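Local coordinates for protein Baccell_00875 (PDB 5NO8) that is a polysaccharide lyase that removes L-rhamnose caps from complex arabinogalactan proteins, probably by cleaving the bond from rhamnose to glucuronic acid, at residues A[88-93]-A[110-115]; A[238-243]-A[249-254]; A[460-465]-A[503-508]; A[534-537]-A[543-546]. All blocks are in the same frame, centred on the assembly; numbering follows the deposited sequence.

Overall arrangement
From the N terminus the four contacts come in series, so none nests in or crosses another. Interaction 1 closes a loop of 16 residues and brings strand 84-90 of one beta-sheet against strand 110-119 of a second. Interaction 2 reaches that second sheet through strand 232-242, with only five residues between the segments, four of them already in helix 245-254; the centres of interactions 1 and 2 are about 27 Å apart. Interaction 3 spans 37 residues and joins helix 448-465 to the end of helix 496-505, on the opposite side of the chain's centre from both. Interaction 4, about 30 Å from interaction 3 between centres, folds a loop back onto the start of helix 542-559.

Interaction 1 of 4, residues A[88-93]-A[110-115]; sequences REWRIP and IRILIK
The CA atoms of W90 and I112 lie 8.1 Å apart, the nearest backbone pair of the two segments, and no backbone hydrogen bond joins them. Strand 84-90 pairs with strand 75-81, whereas strand 110-119 lies between 102-107 and 122-131, so two different sheets meet here through side chains. The CB of each points toward the other segment. The CG of W90 sits between its backbone N and carbonyl carbon (chi1 67°), which directs the indole toward strand 110-119. CG2 of I112 lies over one face of the indole, 4.0 Å from CE2 of W90. It is 4.2 Å from the centroid of the five-membered ring and 20° off the ring normal, which meets the geometry of a CH-pi contact. The other branch of I112 reaches the six-membered ring, with CD1 4.1 Å from CE3 of W90; a chi2 of 97°, well off a staggered value, carries that methyl there. I114 adds an oblique touch, its CD1 4.4 Å from NE1 of W90. The ring of Y105 also meets the indole. A hydrogen bond to G73 O satisfies NE1, the one polar atom of the indole, and its contact with strand 110-119 rests on dispersion and CH-pi attraction.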
loop_
_atom_site.group_PDB
_atom_site.type_symbol
_atom_site.label_atom_id
_atom_site.label_comp_id
_atom_site.label_asym_id
_atom_site.label_seq_id
_atom_site.Cartn_x
_atom_site.Cartn_y
_atom_site.Cartn_z
ATOM N N ARG A 88 -12.997 -27.594 6.808
ATOM C CA ARG A 88 -12.011 -28.599 6.406
ATOM C C ARG A 88 -10.797 -27.921 5.798
ATOM O O ARG A 88 -10.916 -26.894 5.122
ATOM C CB ARG A 88 -12.604 -29.551 5.379
ATOM C CG ARG A 88 -13.950 -30.151 5.732
ATOM C CD ARG A 88 -13.880 -31.099 6.896
ATOM N NE ARG A 88 -12.970 -32.236 6.656
ATOM C CZ ARG A 88 -13.291 -33.534 6.662
ATOM N NH1 ARG A 88 -12.323 -34.426 6.453
ATOM N NH2 ARG A 88 -14.534 -33.964 6.889
ATOM N N GLU A 89 -9.624 -28.490 6.033
ATOM C CA GLU A 89 -8.375 -28.003 5.439
ATOM C C GLU A 89 -7.819 -29.219 4.719
ATOM O O GLU A 89 -7.728 -30.292 5.342
ATOM C CB GLU A 89 -7.391 -27.523 6.509
ATOM C CG GLU A 89 -7.897 -26.369 7.353
ATOM C CD GLU A 89 -7.008 -26.082 8.552
ATOM O OE1 GLU A 89 -7.050 -26.862 9.538
ATOM O OE2 GLU A 89 -6.268 -25.077 8.512
ATOM N N TRP A 90 -7.527 -29.111 3.426
ATOM C CA TRP A 90 -6.915 -30.247 2.730
ATOM C C TRP A 90 -5.421 -30.173 2.901
ATOM O O TRP A 90 -4.812 -29.099 2.784
ATOM C CB TRP A 90 -7.377 -30.394 1.269
ATOM C CG TRP A 90 -6.998 -29.369 0.244
ATOM C CD1 TRP A 90 -5.911 -29.408 -0.600
ATOM C CD2 TRP A 90 -7.761 -28.226 -0.144
ATOM N NE1 TRP A 90 -5.940 -28.344 -1.452
ATOM C CE2 TRP A 90 -7.066 -27.601 -1.205
ATOM C CE3 TRP A 90 -8.971 -27.670 0.294
ATOM C CZ2 TRP A 90 -7.532 -26.424 -1.813
ATOM C CZ3 TRP A 90 -9.429 -26.499 -0.322
ATOM C CH2 TRP A 90 -8.705 -25.898 -1.348
ATOM N N ARG A 91 -4.826 -31.317 3.247
ATOM C CA ARG A 91 -3.399 -31.375 3.517
ATOM C C ARG A 91 -2.802 -32.741 3.165
ATOM O O ARG A 91 -1.690 -32.784 2.680
ATOM C CB ARG A 91 -3.102 -31.072 5.003
ATOM C CG ARG A 91 -1.602 -30.968 5.294
ATOM C CD ARG A 91 -1.304 -30.576 6.735
ATOM N NE ARG A 91 -1.456 -31.736 7.587
ATOM C CZ ARG A 91 -0.503 -32.631 7.859
ATOM N NH1 ARG A 91 0.744 -32.510 7.402
ATOM N NH2 ARG A 91 -0.818 -33.662 8.622
ATOM N N ILE A 92 -3.530 -33.823 3.397
ATOM C CA ILE A 92 -3.021 -35.180 3.118
ATOM C C ILE A 92 -3.841 -35.784 1.980
ATOM O O ILE A 92 -5.010 -36.057 2.157
ATOM C CB ILE A 92 -3.116 -36.077 4.364
ATOM C CG1 ILE A 92 -2.327 -35.462 5.552
ATOM C CG2 ILE A 92 -2.674 -37.503 4.047
ATOM C CD1 ILE A 92 -0.851 -35.189 5.281
ATOM N N PRO A 93 -3.213 -36.006 0.822
ATOM C CA PRO A 93 -3.909 -36.562 -0.305
ATOM C C PRO A 93 -4.361 -37.993 -0.064
ATOM O O PRO A 93 -3.712 -38.731 0.701
ATOM C CB PRO A 93 -2.870 -36.558 -1.427
ATOM C CG PRO A 93 -1.669 -35.907 -0.922
ATOM C CD PRO A 93 -1.804 -35.710 0.532
ATOM N N ILE A 110 -16.415 -33.435 -0.154
ATOM C CA ILE A 110 -15.748 -32.658 -1.206
ATOM C C ILE A 110 -14.478 -33.321 -1.703
ATOM O O ILE A 110 -13.543 -33.548 -0.949
ATOM C CB ILE A 110 -15.444 -31.223 -0.744
ATOM C CG1 ILE A 110 -16.716 -30.550 -0.189
ATOM C CG2 ILE A 110 -14.878 -30.394 -1.883
ATOM C CD1 ILE A 110 -17.852 -30.551 -1.181
ATOM N N ARG A 111 -14.450 -33.565 -3.001
ATOM C CA ARG A 111 -13.260 -34.025 -3.698
ATOM C C ARG A 111 -12.540 -32.811 -4.250
ATOM O O ARG A 111 -13.185 -32.000 -4.947
ATOM C CB ARG A 111 -13.716 -34.919 -4.833
ATOM C CG ARG A 111 -12.646 -35.607 -5.635
ATOM C CD ARG A 111 -13.393 -36.446 -6.682
ATOM N NE ARG A 111 -12.575 -37.377 -7.444
ATOM C CZ ARG A 111 -12.089 -37.168 -8.678
ATOM N NH1 ARG A 111 -11.379 -38.135 -9.274
ATOM N NH2 ARG A 111 -12.262 -35.997 -9.306
ATOM N N ILE A 112 -11.251 -32.691 -3.949
ATOM C CA ILE A 112 -10.396 -31.639 -4.497
ATOM C C ILE A 112 -9.353 -32.306 -5.369
ATOM O O ILE A 112 -8.525 -33.069 -4.870
ATOM C CB ILE A 112 -9.691 -30.793 -3.421
ATOM C CG1 ILE A 112 -10.686 -30.248 -2.378
ATOM C CG2 ILE A 112 -8.966 -29.636 -4.072
ATOM C CD1 ILE A 112 -10.799 -31.071 -1.109
ATOM N N LEU A 113 -9.420 -32.063 -6.666
ATOM C CA LEU A 113 -8.425 -32.653 -7.594
ATOM C C LEU A 113 -7.577 -31.529 -8.136
ATOM O O LEU A 113 -8.127 -30.558 -8.655
ATOM C CB LEU A 113 -9.100 -33.380 -8.735
ATOM C CG LEU A 113 -8.225 -34.001 -9.840
ATOM C CD1 LEU A 113 -7.348 -35.102 -9.258
ATOM C CD2 LEU A 113 -9.102 -34.536 -10.959
ATOM N N ILE A 114 -6.258 -31.663 -8.022
ATOM C CA ILE A 114 -5.328 -30.760 -8.662
ATOM C C ILE A 114 -4.601 -31.453 -9.799
ATOM O O ILE A 114 -3.962 -32.472 -9.568
ATOM C CB ILE A 114 -4.279 -30.220 -7.686
ATOM C CG1 ILE A 114 -4.957 -29.701 -6.420
ATOM C CG2 ILE A 114 -3.476 -29.114 -8.366
ATOM C CD1 ILE A 114 -4.007 -29.268 -5.326
ATOM N N LYS A 115 -4.686 -30.891 -11.004
ATOM C CA LYS A 115 -3.948 -31.388 -12.182
ATOM C C LYS A 115 -2.984 -30.300 -12.603
ATOM O O LYS A 115 -3.415 -29.183 -12.886
ATOM C CB LYS A 115 -4.929 -31.729 -13.321
ATOM C CG LYS A 115 -5.848 -32.925 -13.007
ATOM C CD LYS A 115 -6.752 -33.338 -14.172
ATOM C CE LYS A 115 -8.076 -32.564 -14.167
ATOM N NZ LYS A 115 -8.883 -32.893 -15.357
#

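Interaction 2 of 4, residues A[238-243]-A[249-254]; sequences HVFAHN and RHKLLE
The carbonyl oxygen of A241 is linked to K251 through a water, which accepts from K251 NZ at 3.2 Å and is placed to donate to A241 O at 2.7 Å. Direct contact is looser: A241 O is 3.6 Å from CE of K251, and the ammonium nitrogen stands farther off. The lysine reaches this point by running extended through chi2 and chi3 and then bending at chi4 (-76°), which turns NZ to the water. On the way its methylenes line the strand. CD of K251 meets the F240 ring obliquely, 3.7 Å from CD2 of F240, and CB of K251 lies 3.8 Å from CE2 of F240; the lysine and phenylalanine side chains run alongside each other, pointing opposite ways. CD of K251 is also 4.0 Å from CB of H242. The H242 imidazole turns off from the helix beyond CB; its ND1 is hydrogen-bonded to the backbone N of G244, and its ring meets that of F248. The segment axes of strand 238-242 and helix 249-254 approach to 9.8 Å at 144°, so the helix runs roughly antiparallel to the strand it follows. L252, touching V191, extends the helix's contact with the same sheet. The aliphatic stem of K251 thus shields the buried F240 by dispersion while its charged end stays solvated. The water can carry the polar link from that charge to the strand backbone.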
loop_
_atom_site.group_PDB
_atom_site.type_symbol
_atom_site.label_atom_id
_atom_site.label_comp_id
_atom_site.label_asym_id
_atom_site.label_seq_id
_atom_site.Cartn_x
_atom_site.Cartn_y
_atom_site.Cartn_z
ATOM N N HIS A 238 -2.593 -19.975 -14.833
ATOM C CA HIS A 238 -1.278 -20.142 -15.435
ATOM C C HIS A 238 -0.287 -19.338 -14.608
ATOM O O HIS A 238 -0.566 -18.171 -14.322
ATOM C CB HIS A 238 -1.265 -19.553 -16.813
ATOM C CG HIS A 238 -2.009 -20.345 -17.823
ATOM N ND1 HIS A 238 -1.485 -20.616 -19.064
ATOM C CD2 HIS A 238 -3.226 -20.933 -17.790
ATOM C CE1 HIS A 238 -2.355 -21.329 -19.765
ATOM N NE2 HIS A 238 -3.429 -21.519 -19.022
ATOM N N VAL A 239 0.835 -19.965 -14.240
ATOM C CA VAL A 239 1.945 -19.337 -13.545
ATOM C C VAL A 239 3.138 -19.313 -14.481
ATOM O O VAL A 239 3.460 -20.317 -15.106
ATOM C CB VAL A 239 2.270 -20.079 -12.247
ATOM C CG1 VAL A 239 3.471 -19.446 -11.564
ATOM C CG2 VAL A 239 1.058 -20.071 -11.336
ATOM N N PHE A 240 3.747 -18.144 -14.655
ATOM C CA PHE A 240 4.695 -17.966 -15.769
ATOM C C PHE A 240 5.672 -16.833 -15.493
ATOM O O PHE A 240 5.387 -15.895 -14.757
ATOM C CB PHE A 240 3.956 -17.641 -17.074
ATOM C CG PHE A 240 3.055 -16.436 -16.965
ATOM C CD1 PHE A 240 1.730 -16.589 -16.528
ATOM C CD2 PHE A 240 3.509 -15.159 -17.275
ATOM C CE1 PHE A 240 0.892 -15.496 -16.412
ATOM C CE2 PHE A 240 2.664 -14.052 -17.146
ATOM C CZ PHE A 240 1.357 -14.221 -16.719
ATOM N N ALA A 241 6.823 -16.937 -16.137
ATOM C CA ALA A 241 7.838 -15.915 -16.074
ATOM C C ALA A 241 7.460 -14.778 -17.008
ATOM O O ALA A 241 6.865 -14.992 -18.051
ATOM C CB ALA A 241 9.176 -16.504 -16.515
ATOM N N HIS A 242 7.835 -13.569 -16.635
ATOM C CA HIS A 242 7.672 -12.422 -17.498
ATOM C C HIS A 242 8.735 -11.367 -17.246
ATOM O O HIS A 242 9.488 -11.440 -16.289
ATOM C CB HIS A 242 6.236 -11.847 -17.419
ATOM C CG HIS A 242 5.920 -11.168 -16.129
ATOM N ND1 HIS A 242 6.324 -9.882 -15.848
ATOM C CD2 HIS A 242 5.265 -11.604 -15.022
ATOM C CE1 HIS A 242 5.898 -9.539 -14.644
ATOM N NE2 HIS A 242 5.267 -10.572 -14.115
ATOM N N ASN A 243 8.797 -10.402 -18.135
ATOM C CA ASN A 243 9.862 -9.389 -18.125
ATOM C C ASN A 243 9.474 -8.020 -17.634
ATOM O O ASN A 243 10.252 -7.088 -17.751
ATOM C CB ASN A 243 10.472 -9.306 -19.521
ATOM C CG ASN A 243 11.368 -10.480 -19.818
ATOM O OD1 ASN A 243 12.106 -10.959 -18.943
ATOM N ND2 ASN A 243 11.316 -10.961 -21.058
ATOM N N ARG A 249 1.146 -7.832 -18.896
ATOM C CA ARG A 249 -0.148 -7.490 -19.507
ATOM C C ARG A 249 -0.394 -8.162 -20.838
ATOM O O ARG A 249 -1.495 -8.674 -21.111
ATOM C CB ARG A 249 -0.293 -5.970 -19.655
ATOM C CG ARG A 249 -0.607 -5.276 -18.342
ATOM C CD ARG A 249 -0.931 -3.809 -18.532
ATOM N NE ARG A 249 0.246 -3.022 -18.830
ATOM C CZ ARG A 249 0.985 -2.337 -17.946
ATOM N NH1 ARG A 249 0.735 -2.317 -16.645
ATOM N NH2 ARG A 249 2.028 -1.658 -18.383
ATOM N N HIS A 250 0.651 -8.207 -21.662
ATOM C CA HIS A 250 0.575 -8.872 -22.957
ATOM C C HIS A 250 0.244 -10.350 -22.800
ATOM O O HIS A 250 -0.651 -10.876 -23.460
ATOM C CB HIS A 250 1.908 -8.696 -23.723
ATOM C CG HIS A 250 1.897 -9.298 -25.096
ATOM N ND1 HIS A 250 1.126 -8.795 -26.124
ATOM C CD2 HIS A 250 2.531 -10.383 -25.599
ATOM C CE1 HIS A 250 1.293 -9.539 -27.205
ATOM N NE2 HIS A 250 2.138 -10.512 -26.912
ATOM N N LYS A 251 0.961 -11.007 -21.904
ATOM C CA LYS A 251 0.772 -12.430 -21.638
ATOM C C LYS A 251 -0.600 -12.727 -21.028
ATOM O O LYS A 251 -1.251 -13.726 -21.396
ATOM C CB LYS A 251 1.885 -12.927 -20.734
ATOM C CG LYS A 251 3.214 -13.053 -21.472
ATOM C CD LYS A 251 4.306 -13.445 -20.488
ATOM C CE LYS A 251 5.701 -13.465 -21.101
ATOM N NZ LYS A 251 5.887 -14.649 -21.933
ATOM N N LEU A 252 -1.046 -11.856 -20.130
ATOM C CA LEU A 252 -2.421 -11.985 -19.586
ATOM C C LEU A 252 -3.482 -11.983 -20.705
ATOM O O LEU A 252 -4.390 -12.850 -20.740
ATOM C CB LEU A 252 -2.675 -10.925 -18.514
ATOM C CG LEU A 252 -4.077 -10.842 -17.893
ATOM C CD1 LEU A 252 -3.984 -10.255 -16.482
ATOM C CD2 LEU A 252 -5.038 -10.041 -18.739
ATOM N N LEU A 253 -3.348 -11.059 -21.646
ATOM C CA LEU A 253 -4.256 -11.003 -22.796
ATOM C C LEU A 253 -4.088 -12.219 -23.723
ATOM O O LEU A 253 -5.085 -12.752 -24.220
ATOM C CB LEU A 253 -4.064 -9.709 -23.581
ATOM C CG LEU A 253 -4.392 -8.408 -22.838
ATOM C CD1 LEU A 253 -3.964 -7.195 -23.658
ATOM C CD2 LEU A 253 -5.874 -8.337 -22.528
ATOM N N GLU A 254 -2.843 -12.669 -23.919
ATOM C CA GLU A 254 -2.586 -13.864 -24.731
ATOM C C GLU A 254 -3.236 -15.084 -24.160
ATOM O O GLU A 254 -3.697 -15.944 -24.907
ATOM C CB GLU A 254 -1.095 -14.151 -24.875
ATOM C CG GLU A 254 -0.371 -13.121 -25.713
ATOM C CD GLU A 254 1.090 -13.460 -25.954
ATOM O OE1 GLU A 254 1.742 -14.029 -25.041
ATOM O OE2 GLU A 254 1.563 -13.150 -27.080
HETATM O O HOH W 1 6.636 -16.981 -19.885
#

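Interaction 3 of 4, residues A[460-465]-A[503-508]; sequences QMYKVT and LKEAGM
The Y462 ring meets segment 503-508 at its edge and obliquely: OE1 of E505 comes to the edge near the ring plane, 3.8 Å from CE2 of Y462, while CB of A506 approaches at a slant, 4.1 Å from CZ of Y462. The ring and the E505 carboxylate are inclined 46° to each other. With CG of Y462 anti to its backbone N (chi1 168°), the phenol extends from helix 448-465 to the last turn of helix 496-505. There the OH of Y462 stands 3.4 Å from E505 O and 3.7 Å from E505 CB. The second carboxylate oxygen of E505, OE2, is hydrogen-bonded to NE2 of Q501, which steadies the acid beside the ring. Replacing Y462 by alanine would probably open a gap beside A506 and leave the E505 stem without its aromatic neighbour. V471 of helix 469-485 also touches the Y462 side chain. Just beyond, the chain leaves helical geometry at G507, whose phi is positive: M508 N bonds to L503 O at 3.0 Å and G507 N to K504 O at 3.1 Å. These two bonds define a Schellman motif, a common helix C-terminal stop, and M508 then serves as N-cap of helix 509-529 in the largely helical part of the chain.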
loop_
_atom_site.group_PDB
_atom_site.type_symbol
_atom_site.label_atom_id
_atom_site.label_comp_id
_atom_site.label_asym_id
_atom_site.label_seq_id
_atom_site.Cartn_x
_atom_site.Cartn_y
_atom_site.Cartn_z
ATOM N N GLN A 460 7.524 26.128 7.411
ATOM C CA GLN A 460 6.187 26.510 6.918
ATOM C C GLN A 460 5.622 27.696 7.718
ATOM O O GLN A 460 4.998 28.598 7.143
ATOM C CB GLN A 460 5.223 25.323 7.007
ATOM C CG GLN A 460 5.604 24.121 6.155
ATOM C CD GLN A 460 5.339 24.299 4.680
ATOM O OE1 GLN A 460 4.988 25.389 4.218
ATOM N NE2 GLN A 460 5.541 23.220 3.914
ATOM N N MET A 461 5.805 27.669 9.038
ATOM C CA MET A 461 5.373 28.768 9.916
ATOM C C MET A 461 6.050 30.111 9.614
ATOM O O MET A 461 5.447 31.162 9.865
ATOM C CB MET A 461 5.523 28.414 11.388
ATOM C CG MET A 461 4.538 27.391 11.926
ATOM S SD MET A 461 2.832 27.907 11.831
ATOM C CE MET A 461 2.707 29.261 13.028
ATOM N N TYR A 462 7.256 30.101 9.051
ATOM C CA TYR A 462 7.845 31.333 8.516
ATOM C C TYR A 462 6.986 31.904 7.400
ATOM O O TYR A 462 6.729 33.105 7.367
ATOM C CB TYR A 462 9.265 31.090 8.003
ATOM C CG TYR A 462 9.875 32.213 7.183
ATOM C CD1 TYR A 462 10.107 33.484 7.740
ATOM C CD2 TYR A 462 10.262 31.993 5.871
ATOM C CE1 TYR A 462 10.699 34.491 6.989
ATOM C CE2 TYR A 462 10.845 32.988 5.114
ATOM C CZ TYR A 462 11.071 34.233 5.674
ATOM O OH TYR A 462 11.647 35.188 4.863
ATOM N N LYS A 463 6.519 31.031 6.505
ATOM C CA LYS A 463 5.649 31.460 5.393
ATOM C C LYS A 463 4.326 32.038 5.901
ATOM O O LYS A 463 3.786 32.925 5.276
ATOM C CB LYS A 463 5.398 30.309 4.400
ATOM C CG LYS A 463 6.662 29.719 3.781
ATOM C CD LYS A 463 6.358 28.572 2.826
ATOM C CE LYS A 463 5.969 29.062 1.447
ATOM N NZ LYS A 463 5.692 27.926 0.533
ATOM N N VAL A 464 3.820 31.550 7.025
ATOM C CA VAL A 464 2.579 32.053 7.624
ATOM C C VAL A 464 2.783 33.438 8.240
ATOM O O VAL A 464 1.940 34.322 8.078
ATOM C CB VAL A 464 2.057 31.093 8.716
ATOM C CG1 VAL A 464 0.853 31.655 9.471
ATOM C CG2 VAL A 464 1.698 29.735 8.094
ATOM N N THR A 465 3.895 33.603 8.957
ATOM C CA THR A 465 4.078 34.730 9.874
ATOM C C THR A 465 5.074 35.784 9.430
ATOM O O THR A 465 5.036 36.877 9.970
ATOM C CB THR A 465 4.564 34.236 11.251
ATOM O OG1 THR A 465 5.818 33.558 11.100
ATOM C CG2 THR A 465 3.555 33.322 11.888
ATOM N N LEU A 503 15.710 29.805 4.200
ATOM C CA LEU A 503 17.001 30.459 4.477
ATOM C C LEU A 503 17.377 31.518 3.439
ATOM O O LEU A 503 17.823 32.586 3.823
ATOM C CB LEU A 503 18.114 29.416 4.616
ATOM C CG LEU A 503 17.998 28.556 5.875
ATOM C CD1 LEU A 503 18.875 27.314 5.793
ATOM C CD2 LEU A 503 18.317 29.327 7.151
ATOM N N LYS A 504 17.194 31.236 2.147
ATOM C CA LYS A 504 17.436 32.229 1.092
ATOM C C LYS A 504 16.528 33.451 1.275
ATOM O O LYS A 504 17.025 34.583 1.278
ATOM C CB LYS A 504 17.275 31.636 -0.315
ATOM N N GLU A 505 15.229 33.214 1.500
ATOM C CA GLU A 505 14.240 34.295 1.674
ATOM C C GLU A 505 14.447 35.115 2.943
ATOM O O GLU A 505 14.189 36.314 2.949
ATOM C CB GLU A 505 12.802 33.747 1.681
ATOM C CG GLU A 505 12.309 33.283 0.318
ATOM C CD GLU A 505 10.963 32.535 0.354
ATOM O OE1 GLU A 505 10.429 32.208 1.452
ATOM O OE2 GLU A 505 10.439 32.263 -0.754
ATOM N N ALA A 506 14.880 34.464 4.017
ATOM C CA ALA A 506 15.171 35.151 5.259
ATOM C C ALA A 506 16.530 35.866 5.228
ATOM O O ALA A 506 16.873 36.545 6.191
ATOM C CB ALA A 506 15.118 34.187 6.429
ATOM N N GLY A 507 17.302 35.691 4.153
ATOM C CA GLY A 507 18.602 36.338 4.009
ATOM C C GLY A 507 19.709 35.737 4.859
ATOM O O GLY A 507 20.757 36.355 5.005
ATOM N N MET A 508 19.502 34.535 5.399
ATOM C CA MET A 508 20.465 33.908 6.317
ATOM C C MET A 508 21.494 33.121 5.509
ATOM O O MET A 508 21.406 31.891 5.378
ATOM C CB MET A 508 19.736 33.016 7.313
ATOM C CG MET A 508 18.859 33.785 8.269
ATOM S SD MET A 508 17.744 32.672 9.134
ATOM C CE MET A 508 17.037 33.767 10.367
#

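Interaction 4 of 4, residues A[534-537]-A[543-546]; sequences PAHE and SIVA
A chi1 of -70° sets CG of H536 beside its backbone N, and CG1 of I544 is likewise placed beside its own; with I544 chi2 extended (165°), the CD1 methyl reaches the imidazole. CD1 of I544 lies 3.8 Å from H536 ND1, CG1 of I544 is 3.9 Å from that nitrogen, and CB of H536 is 4.1 Å from CD1 of I544. The methyl approaches the ring obliquely, and the two side chains cross at a slant. CD1 of I544 also packs 3.9 Å from P534 O, the oxygen that accepts a weak hydrogen bond from H536 ND1 (3.0 Å, N-H...O angle 134°). The isoleucine tip therefore touches both partners of that bond. Cutting the side chain back to an alanine here would probably open a gap against H536 ND1 and P534 O and make the loop less firmly seated on the helix. The imidazole has further restraints: NE2 is hydrogen-bonded to the backbone N of Y490, and F489 meets the ring edge-to-face. I544 itself also touches Y533, in the loop leading to P534. Segment 534-537 belongs to the connection between helices 509-529 and 542-559, folded back on the first turn of the latter, while Y449 of helix 448-465 touches both H536 and E537.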
loop_
_atom_site.group_PDB
_atom_site.type_symbol
_atom_site.label_atom_id
_atom_site.label_comp_id
_atom_site.label_asym_id
_atom_site.label_seq_id
_atom_site.Cartn_x
_atom_site.Cartn_y
_atom_site.Cartn_z
ATOM N N PRO A 534 19.990 0.707 4.592
ATOM C CA PRO A 534 19.987 0.245 5.978
ATOM C C PRO A 534 18.573 -0.033 6.512
ATOM O O PRO A 534 17.587 0.568 6.036
ATOM C CB PRO A 534 20.633 1.406 6.767
ATOM C CG PRO A 534 20.934 2.486 5.797
ATOM C CD PRO A 534 20.304 2.146 4.485
ATOM N N ALA A 535 18.479 -0.933 7.486
ATOM C CA ALA A 535 17.199 -1.229 8.110
ATOM C C ALA A 535 16.820 -0.047 8.997
ATOM O O ALA A 535 17.688 0.588 9.599
ATOM C CB ALA A 535 17.273 -2.513 8.928
ATOM N N HIS A 536 15.529 0.265 9.049
ATOM C CA HIS A 536 15.011 1.267 9.982
ATOM C C HIS A 536 13.960 0.570 10.839
ATOM O O HIS A 536 14.265 -0.441 11.468
ATOM C CB HIS A 536 14.504 2.510 9.223
ATOM C CG HIS A 536 15.600 3.327 8.613
ATOM N ND1 HIS A 536 16.332 2.903 7.526
ATOM C CD2 HIS A 536 16.099 4.541 8.953
ATOM C CE1 HIS A 536 17.236 3.818 7.222
ATOM N NE2 HIS A 536 17.108 4.825 8.066
ATOM N N GLU A 537 12.727 1.072 10.873
ATOM C CA GLU A 537 11.699 0.499 11.729
ATOM C C GLU A 537 11.093 -0.759 11.075
ATOM O O GLU A 537 10.494 -1.602 11.747
ATOM C CB GLU A 537 10.678 1.590 12.083
ATOM C CG GLU A 537 11.356 2.667 12.951
ATOM C CD GLU A 537 10.520 3.904 13.250
ATOM O OE1 GLU A 537 9.426 4.064 12.661
ATOM O OE2 GLU A 537 10.992 4.734 14.073
ATOM N N SER A 543 8.815 3.241 2.614
ATOM C CA SER A 543 9.163 4.493 3.290
ATOM C C SER A 543 10.623 4.556 3.790
ATOM O O SER A 543 10.955 5.417 4.596
ATOM C CB SER A 543 8.149 4.878 4.376
ATOM O OG SER A 543 8.247 4.073 5.538
ATOM N N ILE A 544 11.469 3.642 3.306
ATOM C CA ILE A 544 12.938 3.860 3.234
ATOM C C ILE A 544 13.354 4.265 1.824
ATOM O O ILE A 544 14.054 5.256 1.633
ATOM C CB ILE A 544 13.702 2.578 3.657
ATOM C CG1 ILE A 544 13.383 2.263 5.116
ATOM C CG2 ILE A 544 15.209 2.727 3.398
ATOM C CD1 ILE A 544 13.781 0.857 5.527
ATOM N N VAL A 545 12.887 3.526 0.820
ATOM C CA VAL A 545 13.269 3.767 -0.566
ATOM C C VAL A 545 12.724 5.119 -1.060
ATOM O O VAL A 545 13.458 5.916 -1.654
ATOM C CB VAL A 545 12.781 2.632 -1.499
ATOM C CG1 VAL A 545 13.090 2.935 -2.966
ATOM C CG2 VAL A 545 13.419 1.302 -1.091
ATOM N N ALA A 546 11.442 5.377 -0.813
ATOM C CA ALA A 546 10.841 6.601 -1.367
ATOM C C ALA A 546 11.512 7.861 -0.809
ATOM O O ALA A 546 11.839 8.750 -1.579
ATOM C CB ALA A 546 9.333 6.647 -1.163
#